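Local structure of hypothetical protein PH1897 (Pyrococcus horikoshii, 1VDW) at residues 140-145 with 182-188; 157-162 with 248-254; 214-219 with 236-242. The protein probably hydrolyses fructose 1,6-bisphosphate to fructose 6-phosphate and phosphate with magnesium, as a homodimeric member of the inositol monophosphatase superfamily. One frame throughout, in Å; residues are numbered along the deposited sequence. Where two conformers were deposited one is given.

Interaction 1 of 3, residues 140-145 with 182-188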
loop_
_atom_site.group_PDB
_atom_site.type_symbol
_atom_site.label_atom_id
_atom_site.label_comp_id
_atom_site.label_asym_id
_atom_site.label_seq_id
_atom_site.Cartn_x
_atom_site.Cartn_y
_atom_site.Cartn_z
ATOM N N ILE A 140 12.888 -15.713 8.038
ATOM C CA ILE A 140 11.671 -15.622 7.240
ATOM C C ILE A 140 11.808 -16.500 6.007
ATOM O O ILE A 140 12.915 -16.806 5.567
ATOM C CB ILE A 140 11.368 -14.163 6.777
ATOM C CG1 ILE A 140 12.564 -13.575 6.022
ATOM C CG2 ILE A 140 10.976 -13.312 7.978
ATOM C CD1 ILE A 140 12.272 -12.234 5.350
ATOM N N LYS A 141 10.675 -16.918 5.458
ATOM C CA LYS A 141 10.666 -17.741 4.256
ATOM C C LYS A 141 9.371 -17.495 3.505
ATOM O O LYS A 141 8.387 -17.033 4.086
ATOM C CB LYS A 141 10.784 -19.231 4.607
ATOM C CG LYS A 141 9.657 -19.773 5.469
ATOM C CD LYS A 141 9.928 -21.222 5.860
ATOM C CE LYS A 141 8.867 -21.766 6.807
ATOM N NZ LYS A 141 7.528 -21.878 6.164
ATOM N N VAL A 142 9.370 -17.785 2.209
ATOM C CA VAL A 142 8.158 -17.600 1.426
ATOM C C VAL A 142 7.116 -18.561 1.978
ATOM O O VAL A 142 7.456 -19.591 2.575
ATOM C CB VAL A 142 8.383 -17.897 -0.079
ATOM C CG1 VAL A 142 9.364 -16.899 -0.659
ATOM C CG2 VAL A 142 8.890 -19.330 -0.280
ATOM N N ARG A 143 5.848 -18.219 1.816
ATOM C CA ARG A 143 4.800 -19.098 2.303
ATOM C C ARG A 143 4.474 -20.142 1.248
ATOM O O ARG A 143 4.806 -19.991 0.074
ATOM C CB ARG A 143 3.540 -18.302 2.649
ATOM C CG ARG A 143 2.809 -17.696 1.455
ATOM C CD ARG A 143 1.607 -16.901 1.944
ATOM N NE ARG A 143 0.869 -16.242 0.872
ATOM C CZ ARG A 143 0.083 -15.186 1.059
ATOM N NH1 ARG A 143 -0.056 -14.664 2.271
ATOM N NH2 ARG A 143 -0.581 -14.661 0.042
ATOM N N GLU A 144 3.834 -21.217 1.687
ATOM C CA GLU A 144 3.439 -22.274 0.775
ATOM C C GLU A 144 2.172 -21.775 0.082
ATOM O O GLU A 144 1.328 -21.137 0.713
ATOM C CB GLU A 144 3.153 -23.555 1.561
ATOM C CG GLU A 144 3.238 -24.831 0.743
ATOM C CD GLU A 144 3.062 -26.078 1.592
ATOM O OE1 GLU A 144 3.293 -27.190 1.072
ATOM O OE2 GLU A 144 2.688 -25.948 2.778
ATOM N N LEU A 145 2.051 -22.035 -1.213
ATOM C CA LEU A 145 0.869 -21.616 -1.960
ATOM C C LEU A 145 -0.257 -22.579 -1.597
ATOM O O LEU A 145 -0.197 -23.762 -1.933
ATOM C CB LEU A 145 1.146 -21.665 -3.466
ATOM C CG LEU A 145 0.031 -21.186 -4.400
ATOM C CD1 LEU A 145 -0.346 -19.743 -4.073
ATOM C CD2 LEU A 145 0.499 -21.310 -5.845
ATOM N N LEU A 182 7.031 -10.649 -0.265
ATOM C CA LEU A 182 7.053 -11.982 -0.853
ATOM C C LEU A 182 7.989 -12.864 -0.018
ATOM O O LEU A 182 7.663 -14.009 0.308
ATOM C CB LEU A 182 7.569 -11.907 -2.290
ATOM C CG LEU A 182 7.932 -13.228 -2.973
ATOM C CD1 LEU A 182 6.693 -14.093 -3.142
ATOM C CD2 LEU A 182 8.574 -12.927 -4.318
ATOM N N ALA A 183 9.137 -12.304 0.348
ATOM C CA ALA A 183 10.140 -13.028 1.115
ATOM C C ALA A 183 9.657 -13.536 2.466
ATOM O O ALA A 183 10.108 -14.584 2.929
ATOM C CB ALA A 183 11.374 -12.157 1.301
ATOM N N ARG A 184 8.752 -12.808 3.112
ATOM C CA ARG A 184 8.284 -13.255 4.420
ATOM C C ARG A 184 6.908 -13.908 4.402
ATOM O O ARG A 184 6.362 -14.245 5.452
ATOM C CB ARG A 184 8.316 -12.108 5.438
ATOM C CG ARG A 184 7.345 -10.976 5.178
ATOM C CD ARG A 184 7.386 -9.962 6.321
ATOM N NE ARG A 184 6.525 -8.812 6.058
ATOM C CZ ARG A 184 5.201 -8.823 6.171
ATOM N NH1 ARG A 184 4.571 -9.921 6.557
ATOM N NH2 ARG A 184 4.502 -7.743 5.856
ATOM N N GLY A 185 6.340 -14.074 3.214
ATOM C CA GLY A 185 5.051 -14.738 3.102
ATOM C C GLY A 185 3.778 -13.914 3.148
ATOM O O GLY A 185 2.718 -14.443 3.487
ATOM N N ALA A 186 3.865 -12.632 2.803
ATOM C CA ALA A 186 2.698 -11.754 2.801
ATOM C C ALA A 186 2.071 -11.671 1.408
ATOM O O ALA A 186 0.970 -11.143 1.249
ATOM C CB ALA A 186 3.095 -10.368 3.288
ATOM N N LEU A 187 2.789 -12.187 0.412
ATOM C CA LEU A 187 2.345 -12.228 -0.982
ATOM C C LEU A 187 2.875 -13.521 -1.589
ATOM O O LEU A 187 3.853 -14.089 -1.095
ATOM C CB LEU A 187 2.908 -11.048 -1.784
ATOM C CG LEU A 187 2.398 -9.645 -1.459
ATOM C CD1 LEU A 187 3.215 -8.622 -2.248
ATOM C CD2 LEU A 187 0.916 -9.537 -1.786
ATOM N N ASP A 188 2.236 -13.980 -2.664
ATOM C CA ASP A 188 2.662 -15.200 -3.346
ATOM C C ASP A 188 3.536 -14.889 -4.556
ATOM O O ASP A 188 4.321 -15.729 -4.992
ATOM C CB ASP A 188 1.447 -16.006 -3.793
ATOM C CG ASP A 188 0.572 -16.417 -2.632
ATOM O OD1 ASP A 188 0.989 -17.299 -1.849
ATOM O OD2 ASP A 188 -0.527 -15.844 -2.499
HETATM O O HOH W 1 8.267 -15.749 7.050
HETATM O O HOH W 2 5.633 -15.921 -0.070
HETATM O O HOH W 3 -1.189 -19.234 -0.547
#
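With CG set between its backbone N and carbonyl carbon (chi1 69°) and the chain extended from there to NE, Arg-143 carries its guanidinium past Gly-185 to Asp-188, whose CG lies beside its own backbone N (chi1 -60°). Gly-185, the first residue to leave helical angles after helix 175-184, has positive phi and forms a Schellman motif; that phi and the closeness of Arg-143 CB suit a residue without a side chain. The salt bridge is bidentate and side-on: NE of Arg-143 reaches OD1 of Asp-188 at 2.9 Å, and NH2 reaches OD2 at 2.8 Å, both bonds nearly straight. Both oxygens lie close to the guanidinium plane, yet the nitrogens come from above the carboxylate, because the two planes are 49° apart. Leu-187 N lies over one guanidinium face. Further bonds from Ser-150 N to OD2 and from Asn-240 ND2 to OD1 help to fix the buried aspartate, while Tyr-90 of the second subunit bonds Arg-143 NH2, placing the pair beside the dimer interface. At the other end, Ile-140 lays CG2 against Arg-184 CB at 3.9 Å and CD1 against Ala-183 CB, so branched aliphatic bulk covers the last helical turn. Val-142 CG1 packs on Leu-182 O. A water accepts from Arg-143 N at 3.0 Å and donates to the carbonyl oxygens of Leu-182 and Leu-187, each 2.8 Å away.

Interaction 2 of 3, residues 157-162 with 248-254; sequences GKGTKI and ILRSIEK. With EDO (1,2-ethanediol), chain D.
Glu-253 and Lys-161 cross at about a right angle, the glutamate carboxylate lying against the lysine's methylene chain at the start of helix 160-164, where Gly-159 holds the N-cap position. Glu-253 CD is 3.3 Å from Lys-161 CG, and Glu-253 OE2 lies beside CG, CD and CE of Lys-161, while NZ stays beyond salt-bridge range. Glu-253 OE1 accepts a nearly straight bond (170°) from Lys-161 N at 3.0 Å, the donor standing above the carboxylate plane; a negative charge suits this place, since the start of the helix and the bond from Lys-161 N would probably stabilise it. Exchanging Glu-253 for an alanine would probably leave Lys-161 N without this acceptor and open a gap along the lysine's methylenes. Lys-158 crosses the glutamate obliquely, its CG 3.5 Å from Glu-253 OE1. Deeper in, Ile-162, in one of its two conformers, brings CD1 to 4.1 Å from Ile-248 CG2 and CG1 against Ser-251 CB, joining the helix to helix 242-250. Ile-162 also packs on strand 150-154, and Ile-248 on strand 189-193. Nearer the second subunit, Gly-159 N donates to O1 of an ethanediol. At the C terminus, Lys-158 N bonds Lys-254 O at 2.9 Å.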
loop_
_atom_site.group_PDB
_atom_site.type_symbol
_atom_site.label_atom_id
_atom_site.label_comp_id
_atom_site.label_asym_id
_atom_site.label_seq_id
_atom_site.Cartn_x
_atom_site.Cartn_y
_atom_site.Cartn_z
ATOM N N GLY A 157 0.017 -2.561 -19.838
ATOM C CA GLY A 157 -1.021 -3.052 -20.724
ATOM C C GLY A 157 -2.160 -3.772 -20.041
ATOM O O GLY A 157 -2.448 -3.535 -18.868
ATOM N N LYS A 158 -2.816 -4.656 -20.784
ATOM C CA LYS A 158 -3.942 -5.411 -20.257
ATOM C C LYS A 158 -3.469 -6.493 -19.297
ATOM O O LYS A 158 -2.478 -7.178 -19.548
ATOM C CB LYS A 158 -4.748 -6.030 -21.404
ATOM C CG LYS A 158 -5.935 -6.868 -20.946
ATOM C CD LYS A 158 -6.890 -7.178 -22.090
ATOM C CE LYS A 158 -7.634 -5.928 -22.543
ATOM N NZ LYS A 158 -8.649 -6.232 -23.593
ATOM N N GLY A 159 -4.182 -6.636 -18.187
ATOM C CA GLY A 159 -3.806 -7.635 -17.205
ATOM C C GLY A 159 -4.937 -8.573 -16.850
ATOM O O GLY A 159 -4.880 -9.263 -15.838
ATOM N N THR A 160 -5.964 -8.605 -17.694
ATOM C CA THR A 160 -7.126 -9.455 -17.465
ATOM C C THR A 160 -6.778 -10.917 -17.185
ATOM O O THR A 160 -7.262 -11.503 -16.216
ATOM C CB THR A 160 -8.079 -9.403 -18.676
ATOM O OG1 THR A 160 -8.448 -8.043 -18.935
ATOM C CG2 THR A 160 -9.334 -10.224 -18.404
ATOM N N LYS A 161 -5.940 -11.505 -18.033
ATOM C CA LYS A 161 -5.568 -12.904 -17.869
ATOM C C LYS A 161 -4.856 -13.184 -16.551
ATOM O O LYS A 161 -5.133 -14.187 -15.898
ATOM C CB LYS A 161 -4.711 -13.369 -19.050
ATOM C CG LYS A 161 -5.471 -13.424 -20.371
ATOM C CD LYS A 161 -4.577 -13.897 -21.505
ATOM C CE LYS A 161 -5.330 -13.927 -22.823
ATOM N NZ LYS A 161 -4.458 -14.376 -23.945
ATOM N N ILE A 162 -3.939 -12.308 -16.154
ATOM C CA ILE A 162 -3.236 -12.499 -14.891
ATOM C C ILE A 162 -4.177 -12.285 -13.704
ATOM O O ILE A 162 -4.165 -13.060 -12.749
ATOM C CB ILE A 162 -2.013 -11.543 -14.781
ATOM C CG1 ILE A 162 -0.908 -12.009 -15.733
ATOM C CG2 ILE A 162 -1.498 -11.503 -13.346
ATOM C CD1 ILE A 162 0.312 -11.108 -15.760
ATOM N N ILE A 248 1.786 -17.371 -14.737
ATOM C CA ILE A 248 1.832 -15.930 -14.932
ATOM C C ILE A 248 2.472 -15.615 -16.284
ATOM O O ILE A 248 1.965 -14.790 -17.040
ATOM C CB ILE A 248 2.631 -15.239 -13.799
ATOM C CG1 ILE A 248 1.845 -15.337 -12.488
ATOM C CG2 ILE A 248 2.901 -13.779 -14.157
ATOM C CD1 ILE A 248 2.615 -14.881 -11.264
ATOM N N LEU A 249 3.581 -16.280 -16.591
ATOM C CA LEU A 249 4.256 -16.051 -17.864
ATOM C C LEU A 249 3.332 -16.363 -19.041
ATOM O O LEU A 249 3.299 -15.623 -20.025
ATOM C CB LEU A 249 5.525 -16.903 -17.955
ATOM C CG LEU A 249 6.673 -16.495 -17.025
ATOM C CD1 LEU A 249 7.810 -17.498 -17.146
ATOM C CD2 LEU A 249 7.149 -15.092 -17.377
ATOM N N ARG A 250 2.576 -17.449 -18.930
ATOM C CA ARG A 250 1.652 -17.838 -19.994
ATOM C C ARG A 250 0.484 -16.868 -20.124
ATOM O O ARG A 250 -0.167 -16.802 -21.169
ATOM C CB ARG A 250 1.098 -19.246 -19.747
ATOM C CG ARG A 250 2.099 -20.371 -19.928
ATOM C CD ARG A 250 1.413 -21.727 -20.109
ATOM N NE ARG A 250 0.512 -22.063 -19.009
ATOM C CZ ARG A 250 0.913 -22.436 -17.798
ATOM N NH1 ARG A 250 2.206 -22.523 -17.521
ATOM N NH2 ARG A 250 0.017 -22.724 -16.864
ATOM N N SER A 251 0.224 -16.108 -19.065
ATOM C CA SER A 251 -0.891 -15.169 -19.059
ATOM C C SER A 251 -0.526 -13.726 -19.379
ATOM O O SER A 251 -1.395 -12.851 -19.367
ATOM C CB SER A 251 -1.590 -15.215 -17.702
ATOM O OG SER A 251 -2.019 -16.529 -17.394
ATOM N N ILE A 252 0.748 -13.469 -19.659
ATOM C CA ILE A 252 1.176 -12.112 -19.968
ATOM C C ILE A 252 0.551 -11.613 -21.266
ATOM O O ILE A 252 0.553 -12.310 -22.282
ATOM C CB ILE A 252 2.718 -12.016 -20.061
ATOM C CG1 ILE A 252 3.326 -12.237 -18.673
ATOM C CG2 ILE A 252 3.128 -10.655 -20.612
ATOM C CD1 ILE A 252 4.836 -12.131 -18.627
ATOM N N GLU A 253 0.005 -10.403 -21.212
ATOM C CA GLU A 253 -0.636 -9.782 -22.365
ATOM C C GLU A 253 0.075 -8.476 -22.706
ATOM O O GLU A 253 0.902 -7.992 -21.932
ATOM C CB GLU A 253 -2.109 -9.502 -22.053
ATOM C CG GLU A 253 -2.951 -10.749 -21.825
ATOM C CD GLU A 253 -4.352 -10.428 -21.345
ATOM O OE1 GLU A 253 -4.502 -10.005 -20.178
ATOM O OE2 GLU A 253 -5.307 -10.589 -22.135
ATOM N N LYS A 254 -0.248 -7.909 -23.864
ATOM C CA LYS A 254 0.369 -6.656 -24.284
ATOM C C LYS A 254 -0.400 -5.478 -23.695
ATOM O O LYS A 254 -1.496 -5.713 -23.145
ATOM C CB LYS A 254 0.375 -6.553 -25.813
ATOM C CG LYS A 254 1.162 -5.364 -26.347
ATOM C CD LYS A 254 0.996 -5.206 -27.851
ATOM C CE LYS A 254 -0.434 -4.840 -28.217
ATOM N NZ LYS A 254 -0.595 -4.620 -29.680
ATOM O OXT LYS A 254 0.094 -4.335 -23.799
HETATM C C1 EDO D . -6.473 -3.662 -16.881
HETATM O O1 EDO D . -6.387 -4.834 -17.686
HETATM C C2 EDO D . -5.079 -3.033 -16.788
HETATM O O2 EDO D . -4.174 -3.975 -16.193
HETATM O O HOH W 4 0.101 -6.560 -19.644
HETATM O O HOH W 5 -0.231 -9.179 -18.589
HETATM O O HOH W 6 -1.491 -14.412 -22.926
HETATM O O HOH W 7 -2.677 -10.478 -18.234
#

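Interaction 3 of 3, residues 214-219 with 236-242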
loop_
_atom_site.group_PDB
_atom_site.type_symbol
_atom_site.label_atom_id
_atom_site.label_comp_id
_atom_site.label_asym_id
_atom_site.label_seq_id
_atom_site.Cartn_x
_atom_site.Cartn_y
_atom_site.Cartn_z
ATOM N N ALA A 214 12.176 -17.811 -2.769
ATOM C CA ALA A 214 11.458 -17.369 -3.959
ATOM C C ALA A 214 12.227 -17.649 -5.242
ATOM O O ALA A 214 13.450 -17.763 -5.240
ATOM C CB ALA A 214 11.155 -15.873 -3.868
ATOM N N ILE A 215 11.481 -17.763 -6.333
ATOM C CA ILE A 215 12.043 -17.975 -7.656
ATOM C C ILE A 215 11.851 -16.622 -8.334
ATOM O O ILE A 215 10.747 -16.074 -8.319
ATOM C CB ILE A 215 11.262 -19.059 -8.421
ATOM C CG1 ILE A 215 11.311 -20.375 -7.639
ATOM C CG2 ILE A 215 11.858 -19.250 -9.814
ATOM C CD1 ILE A 215 10.359 -21.427 -8.154
ATOM N N VAL A 216 12.916 -16.067 -8.904
ATOM C CA VAL A 216 12.828 -14.762 -9.555
ATOM C C VAL A 216 13.332 -14.850 -10.989
ATOM O O VAL A 216 14.528 -15.024 -11.233
ATOM C CB VAL A 216 13.655 -13.698 -8.790
ATOM C CG1 VAL A 216 13.423 -12.323 -9.392
ATOM C CG2 VAL A 216 13.281 -13.705 -7.307
ATOM N N LYS A 217 12.414 -14.717 -11.939
ATOM C CA LYS A 217 12.774 -14.814 -13.347
ATOM C C LYS A 217 12.347 -13.610 -14.172
ATOM O O LYS A 217 11.598 -12.747 -13.701
ATOM C CB LYS A 217 12.175 -16.096 -13.932
ATOM C CG LYS A 217 12.773 -17.358 -13.321
ATOM C CD LYS A 217 12.077 -18.621 -13.793
ATOM C CE LYS A 217 12.784 -19.854 -13.253
ATOM N NZ LYS A 217 12.111 -21.123 -13.653
ATOM N N ASP A 218 12.846 -13.546 -15.403
ATOM C CA ASP A 218 12.506 -12.460 -16.309
ATOM C C ASP A 218 11.446 -12.934 -17.296
ATOM O O ASP A 218 10.901 -14.030 -17.152
ATOM C CB ASP A 218 13.746 -11.949 -17.064
ATOM C CG ASP A 218 14.452 -13.034 -17.871
ATOM O OD1 ASP A 218 13.804 -14.013 -18.293
ATOM O OD2 ASP A 218 15.670 -12.886 -18.103
ATOM N N LEU A 219 11.155 -12.102 -18.293
ATOM C CA LEU A 219 10.146 -12.422 -19.296
ATOM C C LEU A 219 10.471 -13.668 -20.114
ATOM O O LEU A 219 9.572 -14.291 -20.678
ATOM C CB LEU A 219 9.951 -11.232 -20.242
ATOM C CG LEU A 219 9.328 -9.960 -19.661
ATOM C CD1 LEU A 219 9.332 -8.858 -20.713
ATOM C CD2 LEU A 219 7.914 -10.255 -19.197
ATOM N N ILE A 236 10.370 -8.290 -13.839
ATOM C CA ILE A 236 10.488 -9.426 -12.949
ATOM C C ILE A 236 9.186 -10.161 -12.688
ATOM O O ILE A 236 8.100 -9.572 -12.648
ATOM C CB ILE A 236 11.072 -9.015 -11.582
ATOM C CG1 ILE A 236 10.156 -7.986 -10.914
ATOM C CG2 ILE A 236 12.482 -8.465 -11.759
ATOM C CD1 ILE A 236 10.572 -7.620 -9.496
ATOM N N ILE A 237 9.321 -11.471 -12.536
ATOM C CA ILE A 237 8.216 -12.339 -12.191
ATOM C C ILE A 237 8.819 -13.178 -11.072
ATOM O O ILE A 237 9.603 -14.100 -11.324
ATOM C CB ILE A 237 7.781 -13.255 -13.355
ATOM C CG1 ILE A 237 7.286 -12.417 -14.537
ATOM C CG2 ILE A 237 6.667 -14.173 -12.887
ATOM C CD1 ILE A 237 8.382 -11.727 -15.326
ATOM N N ALA A 238 8.494 -12.815 -9.836
ATOM C CA ALA A 238 9.000 -13.505 -8.656
ATOM C C ALA A 238 7.839 -14.216 -7.981
ATOM O O ALA A 238 6.764 -13.633 -7.815
ATOM C CB ALA A 238 9.638 -12.503 -7.698
ATOM N N ALA A 239 8.044 -15.465 -7.581
ATOM C CA ALA A 239 6.969 -16.214 -6.953
ATOM C C ALA A 239 7.450 -17.252 -5.959
ATOM O O ALA A 239 8.635 -17.581 -5.897
ATOM C CB ALA A 239 6.105 -16.882 -8.028
ATOM N N ASN A 240 6.503 -17.775 -5.192
ATOM C CA ASN A 240 6.786 -18.790 -4.186
ATOM C C ASN A 240 6.425 -20.173 -4.721
ATOM O O ASN A 240 6.375 -21.144 -3.967
ATOM C CB ASN A 240 5.959 -18.514 -2.929
ATOM C CG ASN A 240 4.460 -18.600 -3.180
ATOM O OD1 ASN A 240 4.008 -18.802 -4.311
ATOM N ND2 ASN A 240 3.680 -18.437 -2.121
ATOM N N ASN A 241 6.191 -20.261 -6.025
ATOM C CA ASN A 241 5.779 -21.516 -6.639
ATOM C C ASN A 241 6.087 -21.473 -8.133
ATOM O O ASN A 241 5.698 -20.532 -8.823
ATOM C CB ASN A 241 4.277 -21.694 -6.386
ATOM C CG ASN A 241 3.724 -22.973 -6.967
ATOM O OD1 ASN A 241 3.451 -23.060 -8.162
ATOM N ND2 ASN A 241 3.549 -23.976 -6.114
ATOM N N GLU A 242 6.787 -22.492 -8.627
ATOM C CA GLU A 242 7.159 -22.559 -10.038
ATOM C C GLU A 242 5.956 -22.639 -10.974
ATOM O O GLU A 242 5.942 -21.997 -12.023
ATOM C CB GLU A 242 8.085 -23.756 -10.281
ATOM C CG GLU A 242 8.528 -23.954 -11.732
ATOM C CD GLU A 242 9.269 -22.759 -12.311
ATOM O OE1 GLU A 242 10.068 -22.132 -11.582
ATOM O OE2 GLU A 242 9.068 -22.455 -13.507
#
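Lys-217 reaches from strand 215-217 toward Glu-242, its CB starting 4.2 Å from Ile-237 O. CG and CD carry the chain outward, fully extended, until CE comes within 3.9 Å of Glu-242 OE1. At the tip NZ forms a salt bridge, 3.1 Å from Glu-242 OE1, on its syn side though tilted from the carboxylate plane, with a weak bond to OE2. The two side chains cross at about a right angle, and the glutamate chain is bent at chi2 (59°). A lysine suits this place: its long, largely aliphatic side chain touches Leu-245 while its charge reaches Glu-242, the first residue of helix 242-250, just after the N-cap Asn-241. Ile-215, on the same face, sets CD1 3.5 Å from Glu-242 OE1. Strands 215-217 and 234-239 form an antiparallel pair at the edge of the five-stranded mixed sheet, with Ile-215 and Ala-239, then Lys-217 and Ile-237, as hydrogen-bonded pairs. Between them Val-216 and Ala-238 make the non-hydrogen-bonded pair, CA atoms 4.1 Å apart; the small alanine fits where Leu-179 and Leu-182 press on this face, which Val-206 of helix 199-211 also covers. Beyond the last pair, Leu-219 CD2 touches Ile-237 CD1 at 4.2 Å.

From the N terminus, the chain leaves strand 138-140 and enters the first segment of interaction 1, then strand 150-154 and the first segment of interaction 2. At 182-188, on the last turn of helix 175-184 and the loop that follows, interaction 1 closes its loop while that of interaction 2 is still open, so the two cross. Interaction 3 opens at 214-219 and closes at 236-242, nested inside the long loop that interaction 2 completes at the C terminus. Val-142 packs on Ala-214 between interactions 1 and 3, and Leu-219 on Ile-252 between 3 and 2. Interaction 1 ties the loop after the eight-stranded sheet to helix 175-184, interaction 2 joins helices 160-164 and 242-250, and interaction 3 forms the five-stranded sheet's edge.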